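Local coordinates for tubulin-like protein CetZ1 (PDB 4B46) that binds GTP, acts as a GTPase and takes part in controlling archaeal cell shape, being essential for the rod-shaped cell type needed for efficient swimming, at residues Val35-Lys41 with Gln54-Ile58; Ala116-Lys121 with Thr156-Val161; Gly232-Glu236 with Leu274-Ala278; Val298-Pro302 with Ala337-Gly342. All blocks are in the same frame, centred on the assembly; numbering follows the deposited sequence.

In the fold
Contacts 1 to 4 follow one another in series along the chain. Contacts 1 and 2 belong to the tubulin/FtsZ GTPase domain, near the bound GDP. Their centres are about 18 Å apart and they do not touch. Contacts 3 and 4 belong to the C-terminal domain, far from the nucleotide. Their centres are about 10 Å apart, and neighbouring strands 228-237 and 339-347 join them by probable hydrogen bonds. The centres of contacts 1 and 3 are about 36 Å apart, on opposite sides of the chain's centre, yet both reach the same mixed sheet. Strand by strand, that sheet can be traced from one domain of this tubulin-like protein into the other.

Contact 1: residues Val35-Lys41 with Gln54-Ile58; sequences VAVNSAK and QRVLI
I58 packs against V37 with both of its branches. From its CB, CG2 reaches V37 CG1 at 4.0 Å. CG1 takes the place between the backbone N and the carbonyl carbon (chi1 62°), which sets it 3.7 Å from N38 O. The chain then runs extended, and CD1 ends 3.9 Å from V37 CG1. With an alanine here, V37 CG1 would probably face a gap, because the atoms of I58 that reach it lie beyond CB. The backbones pair in parallel, with V56 bonded to both A36 and N38; V56 N to A36 O is 2.7 Å and nearly straight (175°). I58 N closes the ladder on N38 O. The two strands and helix 41-45 between them form a beta-alpha-beta unit, with 55-57 as an outermost strand of the sheet. On the face of A36 and N38, L57 CD1 lies 3.5 Å from N38 O. N38 OD1 folds back in an Asx turn: S39 N reaches it at 2.7 Å in the carbonyl plane, on a lone pair, while A40 N comes from above that plane. This turn lies beside the nucleotide, and S39 OG bonds to GTP-binding T111. One water donates to both S39 O and I58 O.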
loop_
_atom_site.group_PDB
_atom_site.type_symbol
_atom_site.label_atom_id
_atom_site.label_comp_id
_atom_site.label_asym_id
_atom_site.label_seq_id
_atom_site.Cartn_x
_atom_site.Cartn_y
_atom_site.Cartn_z
ATOM N N VAL A 35 5.285 -6.607 -11.472
ATOM C CA VAL A 35 4.791 -6.296 -12.813
ATOM C C VAL A 35 4.345 -4.830 -12.844
ATOM O O VAL A 35 3.834 -4.320 -11.844
ATOM C CB VAL A 35 3.618 -7.238 -13.204
ATOM C CG1 VAL A 35 2.942 -6.777 -14.489
ATOM C CG2 VAL A 35 4.118 -8.691 -13.361
ATOM N N ALA A 36 4.572 -4.154 -13.969
ATOM C CA ALA A 36 4.151 -2.760 -14.154
ATOM C C ALA A 36 3.256 -2.658 -15.382
ATOM O O ALA A 36 3.594 -3.181 -16.453
ATOM C CB ALA A 36 5.361 -1.857 -14.329
ATOM N N VAL A 37 2.111 -2.005 -15.221
ATOM C CA VAL A 37 1.155 -1.852 -16.311
ATOM C C VAL A 37 0.932 -0.372 -16.549
ATOM O O VAL A 37 0.665 0.378 -15.608
ATOM C CB VAL A 37 -0.214 -2.484 -15.983
ATOM C CG1 VAL A 37 -1.143 -2.398 -17.205
ATOM C CG2 VAL A 37 -0.057 -3.941 -15.524
ATOM N N ASN A 38 1.037 0.052 -17.802
ATOM C CA ASN A 38 0.846 1.466 -18.122
ATOM C C ASN A 38 0.408 1.631 -19.572
ATOM O O ASN A 38 0.517 0.693 -20.371
ATOM C CB ASN A 38 2.123 2.273 -17.827
ATOM C CG ASN A 38 1.840 3.748 -17.481
ATOM O OD1 ASN A 38 0.891 4.358 -17.982
ATOM N ND2 ASN A 38 2.682 4.320 -16.624
ATOM N N SER A 39 -0.111 2.810 -19.905
ATOM C CA SER A 39 -0.515 3.096 -21.277
ATOM C C SER A 39 0.436 4.115 -21.865
ATOM O O SER A 39 0.318 4.498 -23.031
ATOM C CB SER A 39 -1.939 3.646 -21.312
ATOM O OG SER A 39 -2.053 4.803 -20.502
ATOM N N ALA A 40 1.376 4.564 -21.042
ATOM C CA ALA A 40 2.367 5.540 -21.473
ATOM C C ALA A 40 3.700 4.831 -21.566
ATOM O O ALA A 40 4.217 4.334 -20.562
ATOM C CB ALA A 40 2.439 6.732 -20.487
ATOM N N LYS A 41 4.243 4.771 -22.779
ATOM C CA LYS A 41 5.440 3.990 -23.056
ATOM C C LYS A 41 6.668 4.544 -22.349
ATOM O O LYS A 41 7.480 3.787 -21.814
ATOM C CB LYS A 41 5.689 3.910 -24.564
ATOM C CG LYS A 41 6.863 3.030 -24.946
ATOM C CD LYS A 41 6.796 2.642 -26.420
ATOM C CE LYS A 41 8.008 1.816 -26.848
ATOM N NZ LYS A 41 9.209 2.666 -27.092
ATOM N N GLN A 54 8.199 -7.900 -17.780
ATOM C CA GLN A 54 7.102 -7.698 -16.829
ATOM C C GLN A 54 6.571 -6.261 -16.856
ATOM O O GLN A 54 5.849 -5.831 -15.949
ATOM C CB GLN A 54 7.541 -8.075 -15.412
ATOM C CG GLN A 54 8.323 -9.376 -15.322
ATOM C CD GLN A 54 7.437 -10.580 -15.078
ATOM O OE1 GLN A 54 6.343 -10.690 -15.634
ATOM N NE2 GLN A 54 7.907 -11.490 -14.236
ATOM N N ARG A 55 6.944 -5.522 -17.894
ATOM C CA ARG A 55 6.398 -4.192 -18.136
ATOM C C ARG A 55 5.379 -4.291 -19.264
ATOM O O ARG A 55 5.739 -4.595 -20.391
ATOM C CB ARG A 55 7.518 -3.233 -18.529
ATOM C CG ARG A 55 8.557 -3.018 -17.436
ATOM C CD ARG A 55 9.720 -2.169 -17.927
ATOM N NE ARG A 55 10.906 -2.396 -17.109
ATOM C CZ ARG A 55 12.023 -1.680 -17.179
ATOM N NH1 ARG A 55 12.116 -0.670 -18.031
ATOM N NH2 ARG A 55 13.045 -1.973 -16.385
ATOM N N VAL A 56 4.108 -4.054 -18.961
ATOM C CA VAL A 56 3.062 -4.259 -19.951
ATOM C C VAL A 56 2.473 -2.941 -20.414
ATOM O O VAL A 56 1.937 -2.180 -19.609
ATOM C CB VAL A 56 1.904 -5.106 -19.395
ATOM C CG1 VAL A 56 0.957 -5.512 -20.528
ATOM C CG2 VAL A 56 2.434 -6.326 -18.680
ATOM N N LEU A 57 2.572 -2.688 -21.716
ATOM C CA LEU A 57 1.932 -1.532 -22.329
ATOM C C LEU A 57 0.532 -1.906 -22.815
ATOM O O LEU A 57 0.376 -2.800 -23.639
ATOM C CB LEU A 57 2.773 -1.035 -23.505
ATOM C CG LEU A 57 2.319 0.237 -24.224
ATOM C CD1 LEU A 57 2.408 1.435 -23.278
ATOM C CD2 LEU A 57 3.164 0.454 -25.483
ATOM N N ILE A 58 -0.484 -1.218 -22.308
ATOM C CA ILE A 58 -1.851 -1.452 -22.752
ATOM C C ILE A 58 -2.422 -0.212 -23.433
ATOM O O ILE A 58 -1.839 0.872 -23.385
ATOM C CB ILE A 58 -2.791 -1.842 -21.587
ATOM C CG1 ILE A 58 -2.867 -0.716 -20.555
ATOM C CG2 ILE A 58 -2.317 -3.140 -20.917
ATOM C CD1 ILE A 58 -3.915 -0.947 -19.467
HETATM O O HOH W 1 -0.591 2.810 -25.020
#

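Contact 2: residues Ala116-Lys121 with Thr156-Val161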
loop_
_atom_site.group_PDB
_atom_site.type_symbol
_atom_site.label_atom_id
_atom_site.label_comp_id
_atom_site.label_asym_id
_atom_site.label_seq_id
_atom_site.Cartn_x
_atom_site.Cartn_y
_atom_site.Cartn_z
ATOM N N ALA A 116 -6.631 -0.036 -12.107
ATOM C CA ALA A 116 -6.381 -0.830 -10.901
ATOM C C ALA A 116 -7.607 -1.609 -10.408
ATOM O O ALA A 116 -7.488 -2.795 -10.122
ATOM C CB ALA A 116 -5.755 0.013 -9.778
ATOM N N PRO A 117 -8.792 -0.965 -10.327
ATOM C CA PRO A 117 -9.953 -1.749 -9.884
ATOM C C PRO A 117 -10.349 -2.844 -10.871
ATOM O O PRO A 117 -10.871 -3.884 -10.456
ATOM C CB PRO A 117 -11.076 -0.710 -9.810
ATOM C CG PRO A 117 -10.380 0.591 -9.690
ATOM C CD PRO A 117 -9.150 0.452 -10.521
ATOM N N VAL A 118 -10.131 -2.596 -12.159
ATOM C CA VAL A 118 -10.425 -3.582 -13.188
ATOM C C VAL A 118 -9.512 -4.783 -12.998
ATOM O O VAL A 118 -9.958 -5.930 -13.047
ATOM C CB VAL A 118 -10.266 -2.984 -14.613
ATOM C CG1 VAL A 118 -10.266 -4.091 -15.688
ATOM C CG2 VAL A 118 -11.362 -1.977 -14.878
ATOM N N LEU A 119 -8.236 -4.522 -12.748
ATOM C CA LEU A 119 -7.301 -5.616 -12.517
ATOM C C LEU A 119 -7.650 -6.389 -11.246
ATOM O O LEU A 119 -7.618 -7.630 -11.249
ATOM C CB LEU A 119 -5.855 -5.118 -12.436
ATOM C CG LEU A 119 -4.826 -6.214 -12.105
ATOM C CD1 LEU A 119 -4.841 -7.365 -13.122
ATOM C CD2 LEU A 119 -3.424 -5.625 -11.966
ATOM N N ALA A 120 -7.976 -5.668 -10.168
ATOM C CA ALA A 120 -8.274 -6.331 -8.892
ATOM C C ALA A 120 -9.426 -7.315 -9.050
ATOM O O ALA A 120 -9.362 -8.440 -8.562
ATOM C CB ALA A 120 -8.574 -5.310 -7.785
ATOM N N LYS A 121 -10.472 -6.881 -9.748
ATOM C CA LYS A 121 -11.627 -7.723 -10.024
ATOM C C LYS A 121 -11.234 -8.954 -10.851
ATOM O O LYS A 121 -11.657 -10.075 -10.559
ATOM C CB LYS A 121 -12.704 -6.910 -10.752
ATOM C CG LYS A 121 -14.032 -7.633 -10.860
ATOM C CD LYS A 121 -15.065 -6.813 -11.616
ATOM C CE LYS A 121 -16.370 -7.587 -11.750
ATOM N NZ LYS A 121 -17.339 -6.920 -12.660
ATOM N N THR A 156 -14.757 2.372 -6.381
ATOM C CA THR A 156 -14.722 1.105 -7.110
ATOM C C THR A 156 -13.633 0.196 -6.571
ATOM O O THR A 156 -13.861 -0.994 -6.344
ATOM C CB THR A 156 -14.478 1.327 -8.616
ATOM O OG1 THR A 156 -15.403 2.300 -9.101
ATOM C CG2 THR A 156 -14.673 0.021 -9.396
ATOM N N PHE A 157 -12.444 0.761 -6.379
ATOM C CA PHE A 157 -11.283 -0.003 -5.904
ATOM C C PHE A 157 -11.560 -0.717 -4.569
ATOM O O PHE A 157 -11.218 -1.895 -4.397
ATOM C CB PHE A 157 -10.095 0.949 -5.735
ATOM C CG PHE A 157 -8.748 0.289 -5.821
ATOM C CD1 PHE A 157 -8.622 -1.047 -6.164
ATOM C CD2 PHE A 157 -7.601 1.025 -5.586
ATOM C CE1 PHE A 157 -7.370 -1.643 -6.255
ATOM C CE2 PHE A 157 -6.347 0.436 -5.668
ATOM C CZ PHE A 157 -6.236 -0.910 -5.998
ATOM N N VAL A 158 -12.175 -0.003 -3.627
ATOM C CA VAL A 158 -12.389 -0.551 -2.290
ATOM C C VAL A 158 -13.329 -1.751 -2.355
ATOM O O VAL A 158 -13.226 -2.681 -1.557
ATOM C CB VAL A 158 -12.899 0.531 -1.290
ATOM C CG1 VAL A 158 -14.353 0.873 -1.555
ATOM C CG2 VAL A 158 -12.712 0.069 0.157
ATOM N N ARG A 159 -14.221 -1.744 -3.338
ATOM C CA ARG A 159 -15.184 -2.821 -3.499
ATOM C C ARG A 159 -14.610 -4.046 -4.209
ATOM O O ARG A 159 -15.188 -5.129 -4.137
ATOM C CB ARG A 159 -16.430 -2.312 -4.232
ATOM C CG ARG A 159 -17.368 -1.495 -3.349
ATOM C CD ARG A 159 -18.292 -0.615 -4.178
ATOM N NE ARG A 159 -19.230 0.158 -3.363
ATOM C CZ ARG A 159 -18.919 1.261 -2.682
ATOM N NH1 ARG A 159 -17.679 1.731 -2.691
ATOM N NH2 ARG A 159 -19.853 1.893 -1.980
ATOM N N GLU A 160 -13.475 -3.886 -4.886
ATOM C CA GLU A 160 -12.925 -4.982 -5.701
ATOM C C GLU A 160 -11.736 -5.698 -5.083
ATOM O O GLU A 160 -11.276 -6.698 -5.620
ATOM C CB GLU A 160 -12.512 -4.479 -7.090
ATOM C CG GLU A 160 -13.638 -3.832 -7.900
ATOM C CD GLU A 160 -14.811 -4.759 -8.168
ATOM O OE1 GLU A 160 -14.678 -5.992 -8.013
ATOM O OE2 GLU A 160 -15.878 -4.244 -8.544
ATOM N N VAL A 161 -11.218 -5.177 -3.977
ATOM C CA VAL A 161 -10.121 -5.840 -3.275
ATOM C C VAL A 161 -10.589 -6.454 -1.956
ATOM O O VAL A 161 -11.636 -6.086 -1.424
ATOM C CB VAL A 161 -8.978 -4.865 -2.975
ATOM C CG1 VAL A 161 -8.297 -4.433 -4.272
ATOM C CG2 VAL A 161 -9.494 -3.647 -2.197
#
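E160 OE1 lies along the aliphatic chain of K121, touching CB, CG and CD, with CG nearest at 3.3 Å. This is not a salt bridge. The extended K121 chain carries NZ past the carboxylate, 5.1 Å from E160 OE2, where the opposite charges may still attract weakly. E160 gets to this place by a bend at chi2 (-60°), which turns its carboxylate toward K121. Nearer its backbone, E160 CB and CG pass P117 O, which also accepts the helix bond from K121 N.

The apolar half is built round F157. A116 CB sits over one ring face in a CH-pi contact, 4.2 Å from the centroid and 23° off the normal. A120 CB meets the same ring at its edge, near the ring plane, 4.2 Å from CE1. P117 CG rests 4.0 Å from F157 CB. P117 CB also meets T156 CG2 at 3.7 Å. A leucine in place of F157 has no ring face for A116 CB and would probably leave a gap beside A116 and A120. V161 CG1 closes the far end against A120 CB at 3.6 Å.

The two helical segments run nearly parallel, 13° apart. Helix 111-126 opens with the GTP-binding residues T111 and G112. Both helices lie against the GTPase-domain sheet: A116 and F157 both touch V103 of strand 100-106, and F157 also meets L164 of strand 163-168.

Contact 3: residues Gly232-Glu236 with Leu274-Ala278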
loop_
_atom_site.group_PDB
_atom_site.type_symbol
_atom_site.label_atom_id
_atom_site.label_comp_id
_atom_site.label_asym_id
_atom_site.label_seq_id
_atom_site.Cartn_x
_atom_site.Cartn_y
_atom_site.Cartn_z
ATOM N N GLY A 232 0.541 3.034 10.864
ATOM C CA GLY A 232 1.346 3.919 11.691
ATOM C C GLY A 232 2.760 3.390 11.765
ATOM O O GLY A 232 2.975 2.190 11.593
ATOM N N TYR A 233 3.727 4.262 12.035
ATOM C CA TYR A 233 5.130 3.865 11.907
ATOM C C TYR A 233 6.049 4.762 12.706
ATOM O O TYR A 233 5.961 5.981 12.624
ATOM C CB TYR A 233 5.546 3.897 10.421
ATOM C CG TYR A 233 7.031 3.676 10.138
ATOM C CD1 TYR A 233 7.928 4.737 10.134
ATOM C CD2 TYR A 233 7.519 2.410 9.813
ATOM C CE1 TYR A 233 9.276 4.543 9.866
ATOM C CE2 TYR A 233 8.864 2.210 9.528
ATOM C CZ TYR A 233 9.733 3.278 9.560
ATOM O OH TYR A 233 11.066 3.083 9.287
ATOM N N ALA A 234 6.949 4.146 13.464
ATOM C CA ALA A 234 8.030 4.875 14.105
ATOM C C ALA A 234 9.285 4.014 14.110
ATOM O O ALA A 234 9.211 2.791 14.147
ATOM C CB ALA A 234 7.648 5.288 15.525
ATOM N N SER A 235 10.444 4.654 14.056
ATOM C CA SER A 235 11.697 3.916 14.085
ATOM C C SER A 235 12.772 4.722 14.783
ATOM O O SER A 235 12.676 5.943 14.889
ATOM C CB SER A 235 12.151 3.564 12.670
ATOM O OG SER A 235 12.607 4.705 11.982
ATOM N N GLU A 236 13.796 4.028 15.258
ATOM C CA GLU A 236 14.941 4.687 15.861
ATOM C C GLU A 236 16.167 3.782 15.821
ATOM O O GLU A 236 16.050 2.552 15.778
ATOM C CB GLU A 236 14.633 5.082 17.301
ATOM C CG GLU A 236 14.280 3.928 18.198
ATOM C CD GLU A 236 14.075 4.362 19.629
ATOM O OE1 GLU A 236 14.721 5.344 20.055
ATOM O OE2 GLU A 236 13.262 3.725 20.325
ATOM N N LEU A 274 8.110 3.228 21.060
ATOM C CA LEU A 274 7.928 3.168 19.613
ATOM C C LEU A 274 6.471 2.901 19.249
ATOM O O LEU A 274 5.950 3.466 18.286
ATOM C CB LEU A 274 8.792 2.071 18.998
ATOM C CG LEU A 274 10.254 2.341 18.662
ATOM C CD1 LEU A 274 10.800 1.125 17.939
ATOM C CD2 LEU A 274 10.419 3.604 17.808
ATOM N N VAL A 275 5.830 2.024 20.017
ATOM C CA VAL A 275 4.431 1.683 19.804
ATOM C C VAL A 275 3.568 2.938 19.927
ATOM O O VAL A 275 2.747 3.232 19.051
ATOM C CB VAL A 275 3.955 0.585 20.798
ATOM C CG1 VAL A 275 2.457 0.395 20.722
ATOM C CG2 VAL A 275 4.658 -0.738 20.515
ATOM N N ARG A 276 3.771 3.688 21.004
ATOM C CA ARG A 276 3.066 4.956 21.187
ATOM C C ARG A 276 3.347 5.960 20.066
ATOM O O ARG A 276 2.422 6.585 19.546
ATOM C CB ARG A 276 3.372 5.568 22.558
ATOM C CG ARG A 276 2.875 4.708 23.725
ATOM C CD ARG A 276 2.818 5.491 25.047
ATOM N NE ARG A 276 4.132 5.982 25.452
ATOM C CZ ARG A 276 5.030 5.245 26.096
ATOM N NH1 ARG A 276 4.749 3.988 26.406
ATOM N NH2 ARG A 276 6.206 5.760 26.425
ATOM N N LYS A 277 4.614 6.104 19.688
ATOM C CA LYS A 277 4.994 7.056 18.643
ATOM C C LYS A 277 4.357 6.704 17.311
ATOM O O LYS A 277 3.933 7.590 16.556
ATOM C CB LYS A 277 6.512 7.123 18.489
ATOM C CG LYS A 277 7.205 7.863 19.609
ATOM C CD LYS A 277 8.680 7.508 19.670
ATOM C CE LYS A 277 9.330 8.052 20.930
ATOM N NZ LYS A 277 10.733 7.577 21.044
ATOM N N ALA A 278 4.283 5.405 17.024
ATOM C CA ALA A 278 3.680 4.932 15.785
ATOM C C ALA A 278 2.171 5.156 15.784
ATOM O O ALA A 278 1.597 5.550 14.763
ATOM C CB ALA A 278 4.001 3.452 15.558
HETATM O O HOH W 2 2.898 6.942 12.665
HETATM O O HOH W 3 5.724 8.335 14.238
#
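A234 points its CB from the strand into helix 265-280, between L274, K277 and A278. The methyl stands 3.7 Å from K277 CB and 4.0 Å from L274 CD2. A278 CB lies 3.6 Å from Y233 N, and the two alanine methyls lie beside each other. L274 leans toward E236 from the side of the helix. Its CG is anti to the carbonyl carbon (chi1 -84°), and this carries CD2 against the strand backbone, close to S235 N as well as A234. The side chains of E236 and L274 cross obliquely. E236 CG packs on L274 CD2, and E236 OE2 comes to 3.7 Å from L274 CG.

G232 meets the helix by backbone alone. Its CA lies 3.5 Å from A278 O in a CA-H...O contact, and a side chain at G232 would collide with that oxygen. The CB of Y233 points away from the helix, and its side chain touches R193 and V196 of helix 179-198. Helix 265-280 thus packs on one side of the C-terminal part of the sheet, crossing strand 228-237.

Polar links here run through water. One water accepts from Y233 N at 2.9 Å and lies by A278 O. Another donates to both Y233 O and K277 O. E236 OE2 and K277 NZ stay 4.7 Å apart, too far for a salt bridge, though the opposite charges may attract weakly. Small methyls therefore let the backbones come close, while waters bridge backbone polar groups of strand and helix.

Contact 4: residues Val298-Pro302 with Ala337-Gly342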
loop_
_atom_site.group_PDB
_atom_site.type_symbol
_atom_site.label_atom_id
_atom_site.label_comp_id
_atom_site.label_asym_id
_atom_site.label_seq_id
_atom_site.Cartn_x
_atom_site.Cartn_y
_atom_site.Cartn_z
ATOM N N VAL A 298 3.733 -4.699 14.693
ATOM C CA VAL A 298 4.920 -5.354 14.188
ATOM C C VAL A 298 6.163 -4.609 14.656
ATOM O O VAL A 298 6.311 -3.413 14.396
ATOM C CB VAL A 298 4.912 -5.404 12.644
ATOM C CG1 VAL A 298 6.199 -6.037 12.128
ATOM C CG2 VAL A 298 3.696 -6.172 12.139
ATOM N N LEU A 299 7.050 -5.318 15.350
ATOM C CA LEU A 299 8.344 -4.769 15.757
ATOM C C LEU A 299 9.444 -5.413 14.926
ATOM O O LEU A 299 9.552 -6.621 14.880
ATOM C CB LEU A 299 8.611 -5.042 17.238
ATOM C CG LEU A 299 8.205 -3.994 18.272
ATOM C CD1 LEU A 299 8.989 -2.702 18.077
ATOM C CD2 LEU A 299 6.723 -3.726 18.202
ATOM N N ALA A 300 10.268 -4.611 14.266
ATOM C CA ALA A 300 11.345 -5.160 13.454
ATOM C C ALA A 300 12.679 -4.624 13.932
ATOM O O ALA A 300 12.828 -3.426 14.164
ATOM C CB ALA A 300 11.130 -4.817 11.986
ATOM N N GLY A 301 13.651 -5.513 14.083
ATOM C CA GLY A 301 14.965 -5.109 14.534
ATOM C C GLY A 301 15.811 -6.296 14.932
ATOM O O GLY A 301 15.378 -7.446 14.815
ATOM N N PRO A 302 17.033 -6.022 15.403
ATOM C CA PRO A 302 17.927 -7.085 15.857
ATOM C C PRO A 302 17.340 -7.749 17.090
ATOM O O PRO A 302 16.839 -7.046 17.971
ATOM C CB PRO A 302 19.218 -6.338 16.201
ATOM C CG PRO A 302 18.792 -4.937 16.467
ATOM C CD PRO A 302 17.609 -4.680 15.592
ATOM N N ALA A 337 20.655 -5.580 12.063
ATOM C CA ALA A 337 19.904 -4.343 11.876
ATOM C C ALA A 337 20.329 -3.296 12.895
ATOM O O ALA A 337 20.535 -3.604 14.070
ATOM C CB ALA A 337 18.417 -4.603 11.971
ATOM N N GLU A 338 20.469 -2.056 12.442
ATOM C CA GLU A 338 20.905 -0.982 13.327
ATOM C C GLU A 338 19.742 -0.067 13.703
ATOM O O GLU A 338 19.920 0.931 14.402
ATOM C CB GLU A 338 22.052 -0.196 12.685
ATOM C CG GLU A 338 23.315 -1.033 12.473
ATOM C CD GLU A 338 24.249 -0.444 11.431
ATOM O OE1 GLU A 338 23.938 0.642 10.895
ATOM O OE2 GLU A 338 25.291 -1.070 11.143
ATOM N N LYS A 339 18.549 -0.426 13.238
ATOM C CA LYS A 339 17.328 0.293 13.581
ATOM C C LYS A 339 16.302 -0.644 14.200
ATOM O O LYS A 339 16.257 -1.831 13.878
ATOM C CB LYS A 339 16.701 0.920 12.336
ATOM C CG LYS A 339 17.359 2.183 11.838
ATOM C CD LYS A 339 16.568 2.731 10.665
ATOM C CE LYS A 339 17.193 3.992 10.090
ATOM N NZ LYS A 339 16.395 4.506 8.934
ATOM N N VAL A 340 15.478 -0.103 15.091
ATOM C CA VAL A 340 14.268 -0.791 15.507
ATOM C C VAL A 340 13.075 0.001 14.981
ATOM O O VAL A 340 13.009 1.221 15.140
ATOM C CB VAL A 340 14.174 -0.952 17.037
ATOM C CG1 VAL A 340 12.892 -1.686 17.411
ATOM C CG2 VAL A 340 15.382 -1.709 17.570
ATOM N N ALA A 341 12.149 -0.686 14.327
ATOM C CA ALA A 341 10.972 -0.023 13.785
ATOM C C ALA A 341 9.704 -0.686 14.302
ATOM O O ALA A 341 9.631 -1.915 14.398
ATOM C CB ALA A 341 11.004 -0.052 12.266
ATOM N N GLY A 342 8.716 0.133 14.647
ATOM C CA GLY A 342 7.412 -0.367 15.038
ATOM C C GLY A 342 6.365 0.054 14.026
ATOM O O GLY A 342 6.291 1.230 13.658
#
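P302 and A337 fit together where the two strands open out. The puckered ring of P302 sits against A337: its CG comes 3.2 Å from A337 O, and CD lies 3.7 Å from A337 CB. V340 CG2 approaches the same CD from the strand side. G301, just before the ring, has no side chain. A methyl there would crowd V340 CG2 and collide with P302 CD, so the bare backbone is what allows the fit.

Further along, the bump is L299. Its CD1 bends across to the partner strand, 4.1 Å from G342 CA and equally far from V340 CG1. G342 has no side chain, and L299 CD1 lies against its CA. V340 holds CG1 anti to the backbone N (chi1 -180°), which sets it 3.7 Å from A300 O. L299 and V340 face helix 265-280, where L299 touches I271. The opposite face carries A300 and A341; A300 touches the side chain of Y332, and A341 touches Y233.

The strands are antiparallel neighbours within the C-terminal domain part of the sheet. A300 and A341 form a hydrogen-bonded pair: A300 N to A341 O and A341 N to A300 O are both 2.8 Å, and the first is nearly straight at 170°. L299 and G342 make the adjoining non-hydrogen-bonded pair, with CA-H...O contacts round it. The chemistry is thus backbone pairing in a buried apolar setting. No charged pair carries the contact; it rests on backbone bonds and close apolar fit.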